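Side-chain contacts in cytochrome c552 (PDB 5ZE8), which probably carries electrons at low potential through five bound hemes c in a thermophilic purple sulfur photosynthetic bacterium: residues N405-W408 and P409-E413; Q417-A420 and E421-A424. One frame throughout, in Å; residues are numbered along the deposited sequence.

Contact 1. Residues N405-W408 and P409-E413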
ATOM      1  N   ASN A 405       1.891 -11.658  -4.496  1.00 11.78           N
ATOM      2  CA  ASN A 405       0.685 -11.558  -5.317  1.00 12.96           C
ATOM      3  C   ASN A 405      -0.222 -10.447  -4.790  1.00 13.72           C
ATOM      4  O   ASN A 405      -0.541 -10.448  -3.592  1.00 13.08           O
ATOM      5  CB  ASN A 405      -0.071 -12.841  -5.178  1.00 12.50           C
ATOM      6  CG  ASN A 405       0.746 -14.055  -5.598  1.00 15.37           C
ATOM      7  OD1 ASN A 405       0.806 -14.356  -6.759  1.00 16.47           O
ATOM      8  ND2 ASN A 405       1.498 -14.615  -4.660  1.00 14.56           N
ATOM      9  N   LEU A 406      -0.631  -9.509  -5.672  1.00 11.91           N
ATOM     10  CA  LEU A 406      -1.610  -8.472  -5.323  1.00 12.73           C
ATOM     11  C   LEU A 406      -2.975  -8.986  -4.874  1.00 13.15           C
ATOM     12  O   LEU A 406      -3.642  -8.339  -4.085  1.00 13.77           O
ATOM     13  CB  LEU A 406      -1.808  -7.532  -6.509  1.00 13.29           C
ATOM     14  CG  LEU A 406      -0.586  -6.642  -6.823  1.00 14.25           C
ATOM     15  CD1 LEU A 406      -0.884  -5.906  -8.159  1.00 15.29           C
ATOM     16  CD2 LEU A 406      -0.280  -5.592  -5.782  1.00 13.02           C
ATOM     17  N   LEU A 407      -3.376 -10.156  -5.390  1.00 12.40           N
ATOM     18  CA  LEU A 407      -4.697 -10.721  -5.145  1.00 13.20           C
ATOM     19  C   LEU A 407      -4.659 -12.180  -4.810  1.00 13.15           C
ATOM     20  O   LEU A 407      -3.787 -12.882  -5.252  1.00 14.41           O
ATOM     21  CB  LEU A 407      -5.566 -10.542  -6.387  1.00 14.46           C
ATOM     22  CG  LEU A 407      -5.847  -9.120  -6.863  1.00 15.26           C
ATOM     23  CD1 LEU A 407      -6.521  -9.150  -8.253  1.00 18.58           C
ATOM     24  CD2 LEU A 407      -6.716  -8.451  -5.833  1.00 16.48           C
ATOM     25  N   TRP A 408      -5.620 -12.649  -4.043  1.00 14.31           N
ATOM     26  CA  TRP A 408      -5.775 -14.060  -3.780  1.00 14.55           C
ATOM     27  C   TRP A 408      -5.954 -14.851  -5.051  1.00 16.60           C
ATOM     28  O   TRP A 408      -6.534 -14.367  -5.995  1.00 15.72           O
ATOM     29  CB  TRP A 408      -7.058 -14.308  -2.960  1.00 15.62           C
ATOM     30  CG  TRP A 408      -7.060 -13.843  -1.508  1.00 15.70           C
ATOM     31  CD1 TRP A 408      -6.032 -13.862  -0.647  1.00 15.20           C
ATOM     32  CD2 TRP A 408      -8.173 -13.273  -0.801  1.00 16.25           C
ATOM     33  NE1 TRP A 408      -6.396 -13.342   0.590  1.00 16.84           N
ATOM     34  CE2 TRP A 408      -7.728 -13.013   0.532  1.00 17.69           C
ATOM     35  CE3 TRP A 408      -9.509 -12.977  -1.168  1.00 17.67           C
ATOM     36  CZ2 TRP A 408      -8.512 -12.431   1.479  1.00 18.88           C
ATOM     37  CZ3 TRP A 408     -10.294 -12.390  -0.202  1.00 19.08           C
ATOM     38  CH2 TRP A 408      -9.772 -12.079   1.090  1.00 19.59           C
ATOM     39  N   PRO A 409      -5.572 -16.141  -5.005  1.00 16.32           N
ATOM     40  CA  PRO A 409      -5.680 -16.971  -6.231  1.00 19.06           C
ATOM     41  C   PRO A 409      -7.120 -17.115  -6.723  1.00 18.75           C
ATOM     42  O   PRO A 409      -7.323 -17.075  -7.915  1.00 21.37           O
ATOM     43  CB  PRO A 409      -5.050 -18.283  -5.807  1.00 20.71           C
ATOM     44  CG  PRO A 409      -4.999 -18.293  -4.348  1.00 18.75           C
ATOM     45  CD  PRO A 409      -4.904 -16.842  -3.909  1.00 17.13           C
ATOM     46  N   SER A 410      -8.083 -17.203  -5.808  1.00 21.44           N
ATOM     47  CA  SER A 410      -9.511 -17.214  -6.118  1.00 20.64           C
ATOM     48  C   SER A 410      -9.877 -16.017  -6.984  1.00 22.15           C
ATOM     49  O   SER A 410     -10.623 -16.135  -7.956  1.00 22.75           O
ATOM     50  CB  SER A 410     -10.418 -17.260  -4.881  1.00 23.97           C
ATOM     51  OG  SER A 410     -10.269 -16.123  -3.992  1.00 25.50           O
ATOM     52  N   LEU A 411      -9.343 -14.868  -6.641  1.00 18.72           N
ATOM     53  CA  LEU A 411      -9.681 -13.666  -7.389  1.00 18.51           C
ATOM     54  C   LEU A 411      -8.992 -13.587  -8.736  1.00 18.45           C
ATOM     55  O   LEU A 411      -9.590 -13.111  -9.748  1.00 20.51           O
ATOM     56  CB  LEU A 411      -9.316 -12.402  -6.573  1.00 20.23           C
ATOM     57  CG  LEU A 411     -10.123 -12.182  -5.296  1.00 20.29           C
ATOM     58  CD1 LEU A 411      -9.494 -11.100  -4.470  1.00 19.83           C
ATOM     59  CD2 LEU A 411     -11.578 -11.832  -5.560  1.00 23.89           C
ATOM     60  N   VAL A 412      -7.759 -14.067  -8.806  1.00 18.35           N
ATOM     61  CA  VAL A 412      -6.999 -14.153 -10.065  1.00 19.49           C
ATOM     62  C   VAL A 412      -7.655 -15.137 -11.003  1.00 21.68           C
ATOM     63  O   VAL A 412      -7.757 -14.840 -12.167  1.00 21.43           O
ATOM     64  CB  VAL A 412      -5.549 -14.538  -9.802  1.00 21.26           C
ATOM     65  CG1 VAL A 412      -4.728 -14.702 -11.085  1.00 23.63           C
ATOM     66  CG2 VAL A 412      -4.863 -13.452  -8.966  1.00 20.57           C
ATOM     67  N   GLU A 413      -8.184 -16.215 -10.444  1.00 21.78           N
ATOM     68  CA  GLU A 413      -8.854 -17.209 -11.316  1.00 25.09           C
ATOM     69  C   GLU A 413     -10.168 -16.699 -11.865  1.00 25.39           C
ATOM     70  O   GLU A 413     -10.531 -16.986 -13.031  1.00 25.69           O
ATOM     71  CB  GLU A 413      -9.062 -18.517 -10.577  1.00 30.54           C
ATOM     72  CG  GLU A 413      -7.753 -19.232 -10.422  1.00 36.03           C
ATOM     73  CD  GLU A 413      -7.816 -20.337  -9.403  1.00 42.76           C
ATOM     74  OE1 GLU A 413      -8.838 -21.059  -9.356  1.00 49.35           O
ATOM     75  OE2 GLU A 413      -6.818 -20.493  -8.677  1.00 51.42           O
TER
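The side chains of Trp408 and Leu411 run alongside each other in the same direction across the N-terminal turn of helix 409-414, where Trp408 holds the N-cap position and Pro409 begins the helix. The indole meets its neighbour through the six-membered ring: Trp408 CE3 is 3.8 Å from Leu411 CD1, and the methyl approaches the ring system obliquely. With CG of Leu411 anti to its own carbonyl carbon (chi1 -66°), the branch is carried back toward the residues before the helix. There Leu411 CD1 also meets Leu407 CD2 at 4.1 Å, but Leu407 lies roughly perpendicular to Leu411, so one methyl touches both an aromatic neighbour running alongside and an aliphatic one lying athwart it. Leu411 further reaches Phe75 on helix 70-79, while Trp408 packs on Tyr351 of strand 351-357.

The backbone of the turn is gripped by Trp408 O, which takes two N-H groups. Val412 N donates over 3.1 Å to Trp408 O with a fairly straight N-H...O angle of 160°, the first i to i+4 bond of the helix; Leu411 N comes nearer to Trp408 O, at 2.9 Å, yet its bond is weak because the angle is only 126°. The Pro409 ring, joined directly to the tryptophan carbonyl, brings its CD beside the base of the indole side chain.

Val412 adds a second contact to Leu407. Its CG2 falls anti to the carbonyl carbon and turns back to Leu407 CB, 4.0 Å away. The same methyl, Val412 CG2, packs 3.5 Å from Trp408 O, beside the hydrogen-bonded carbonyl.

Contact 2. Residues Q417-A420 and E421-A424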
ATOM      1  N   GLN A 417      -9.831 -10.928 -16.901  1.00 20.69           N
ATOM      2  CA  GLN A 417      -9.666  -9.752 -17.759  1.00 24.69           C
ATOM      3  C   GLN A 417      -8.779  -8.677 -17.182  1.00 24.07           C
ATOM      4  O   GLN A 417      -8.232  -7.871 -17.945  1.00 22.65           O
ATOM      5  CB  GLN A 417     -11.021  -9.117 -18.199  1.00 29.58           C
ATOM      6  CG  GLN A 417     -11.492  -7.760 -17.564  1.00 37.25           C
ATOM      7  CD  GLN A 417     -12.269  -6.793 -18.530  1.00 46.46           C
ATOM      8  OE1 GLN A 417     -12.753  -7.192 -19.604  1.00 53.84           O
ATOM      9  NE2 GLN A 417     -12.431  -5.513 -18.102  1.00 48.86           N
ATOM     10  N   LEU A 418      -8.513  -8.762 -15.885  1.00 22.72           N
ATOM     11  CA  LEU A 418      -7.460  -7.881 -15.340  1.00 22.47           C
ATOM     12  C   LEU A 418      -6.116  -8.078 -16.080  1.00 23.97           C
ATOM     13  O   LEU A 418      -5.755  -9.174 -16.489  1.00 24.55           O
ATOM     14  CB  LEU A 418      -7.302  -8.050 -13.816  1.00 21.32           C
ATOM     15  CG  LEU A 418      -8.528  -7.708 -12.947  1.00 21.60           C
ATOM     16  CD1 LEU A 418      -8.348  -8.279 -11.539  1.00 22.29           C
ATOM     17  CD2 LEU A 418      -8.685  -6.184 -12.860  1.00 23.44           C
ATOM     18  N   PRO A 419      -5.387  -6.997 -16.318  1.00 25.40           N
ATOM     19  CA  PRO A 419      -4.111  -7.086 -16.954  1.00 26.09           C
ATOM     20  C   PRO A 419      -3.197  -8.167 -16.336  1.00 30.05           C
ATOM     21  O   PRO A 419      -2.983  -8.203 -15.097  1.00 24.51           O
ATOM     22  CB  PRO A 419      -3.497  -5.726 -16.662  1.00 28.51           C
ATOM     23  CG  PRO A 419      -4.634  -4.805 -16.558  1.00 28.61           C
ATOM     24  CD  PRO A 419      -5.724  -5.609 -15.912  1.00 27.63           C
ATOM     25  N   ALA A 420      -2.648  -9.011 -17.178  1.00 27.15           N
ATOM     26  CA  ALA A 420      -1.903 -10.191 -16.699  1.00 30.28           C
ATOM     27  C   ALA A 420      -0.628  -9.805 -15.955  1.00 29.27           C
ATOM     28  O   ALA A 420      -0.145 -10.561 -15.092  1.00 28.97           O
ATOM     29  CB  ALA A 420      -1.613 -11.142 -17.848  1.00 32.47           C
ATOM     30  N   GLU A 421      -0.133  -8.610 -16.264  1.00 34.18           N
ATOM     31  CA  GLU A 421       1.018  -7.998 -15.587  1.00 39.44           C
ATOM     32  C   GLU A 421       0.701  -7.707 -14.145  1.00 35.99           C
ATOM     33  O   GLU A 421       1.612  -7.703 -13.321  1.00 41.55           O
ATOM     34  CB  GLU A 421       1.402  -6.645 -16.229  1.00 50.59           C
ATOM     35  CG  GLU A 421       1.571  -6.615 -17.760  1.00 60.43           C
ATOM     36  CD  GLU A 421       0.865  -5.414 -18.413  1.00 68.66           C
ATOM     37  OE1 GLU A 421      -0.394  -5.408 -18.502  1.00 75.61           O
ATOM     38  OE2 GLU A 421       1.576  -4.479 -18.856  1.00 78.06           O
ATOM     39  N   LEU A 422      -0.564  -7.393 -13.825  1.00 29.02           N
ATOM     40  CA  LEU A 422      -0.954  -7.159 -12.450  1.00 28.72           C
ATOM     41  C   LEU A 422      -1.069  -8.398 -11.714  1.00 26.54           C
ATOM     42  O   LEU A 422      -0.543  -8.437 -10.610  1.00 30.62           O
ATOM     43  CB  LEU A 422      -2.267  -6.404 -12.277  1.00 25.12           C
ATOM     44  CG  LEU A 422      -2.078  -5.046 -12.770  1.00 23.81           C
ATOM     45  CD1 LEU A 422      -3.421  -4.360 -12.844  1.00 22.15           C
ATOM     46  CD2 LEU A 422      -1.098  -4.285 -11.901  1.00 22.62           C
ATOM     47  N   THR A 423      -1.742  -9.406 -12.305  1.00 22.75           N
ATOM     48  CA  THR A 423      -2.216 -10.539 -11.576  1.00 24.31           C
ATOM     49  C   THR A 423      -1.229 -11.735 -11.453  1.00 23.00           C
ATOM     50  O   THR A 423      -1.443 -12.612 -10.601  1.00 25.83           O
ATOM     51  CB  THR A 423      -3.525 -11.052 -12.095  1.00 26.50           C
ATOM     52  OG1 THR A 423      -3.364 -11.589 -13.398  1.00 26.05           O
ATOM     53  CG2 THR A 423      -4.568  -9.946 -12.111  1.00 27.63           C
ATOM     54  N   ALA A 424      -0.213 -11.739 -12.299  1.00 21.27           N
ATOM     55  CA  ALA A 424       0.817 -12.792 -12.266  1.00 22.70           C
ATOM     56  C   ALA A 424       1.563 -12.753 -10.954  1.00 20.28           C
ATOM     57  O   ALA A 424       1.817 -11.671 -10.399  1.00 20.13           O
ATOM     58  CB  ALA A 424       1.792 -12.589 -13.369  1.00 24.98           C
TER
HETATM   59  O   HOH W   1      -5.297 -11.651 -16.155  1.00 32.85           O
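Pro419 and Leu422 pack against each other at the start of the single-turn helix 420-423, with Pro419 in the N-cap position. This is the tight part of the contact. Leu422 CD1 settles against the proline ring, 3.9 Å from Pro419 CG, the two side chains running in the same direction. Pro419 O grips the turn twice: Leu422 N donates over 2.9 Å to Pro419 O from above the carbonyl plane, whereas Thr423 N reaches the same Pro419 O at 3.3 Å within that plane. Next along, Ala424 N bonds to Ala420 O at 3.0 Å and closes the turn. The side chain of buried Leu418 stands nearly square to that of Thr423, whose chi1 of 67° leaves CG2 anti to the carbonyl carbon and 3.7 Å from Leu418 CB. Leu422 also touches Pro70 and Ile71 of helix 70-79, and its side chain lies about 6 Å from a bound heme c. Were Leu422 cut back to an alanine, the proline ring would probably lose the methyl lying against CG, and a gap would be likely to open beside Ile71 and Pro70.

The solvent side is looser. Exposed Glu421 bends at chi2 (134°), bringing OE1 to 3.6 Å from Pro419 CB, a van der Waals approach to the proline ring. A water oxygen lies 3.4 Å from Thr423 OG1, a weak bond at best.

How the contacts relate
Contact 1 comes first along the chain and contact 2 follows, their centres about 10 Å apart. Helices 409-414 and 420-423 are consecutive, and both belong to the connection between strands 397-405 and 426-434, antiparallel partners in the sheet. The two contacts touch directly: Leu407 CD1 meets Leu418 CD1 at 3.9 Å, Leu406 CD1 packs 3.5 Å from Leu422 O, and Val412 CG2 lies 3.9 Å from Thr423 O. Both also lean on helix 70-79, where Ile71 is touched by Leu406, Leu407 and Leu422. The connection thus packs against helix 70-79 with a leucine of each contact about 6 Å from heme c, consistent with a link between the sheet and the heme-binding part.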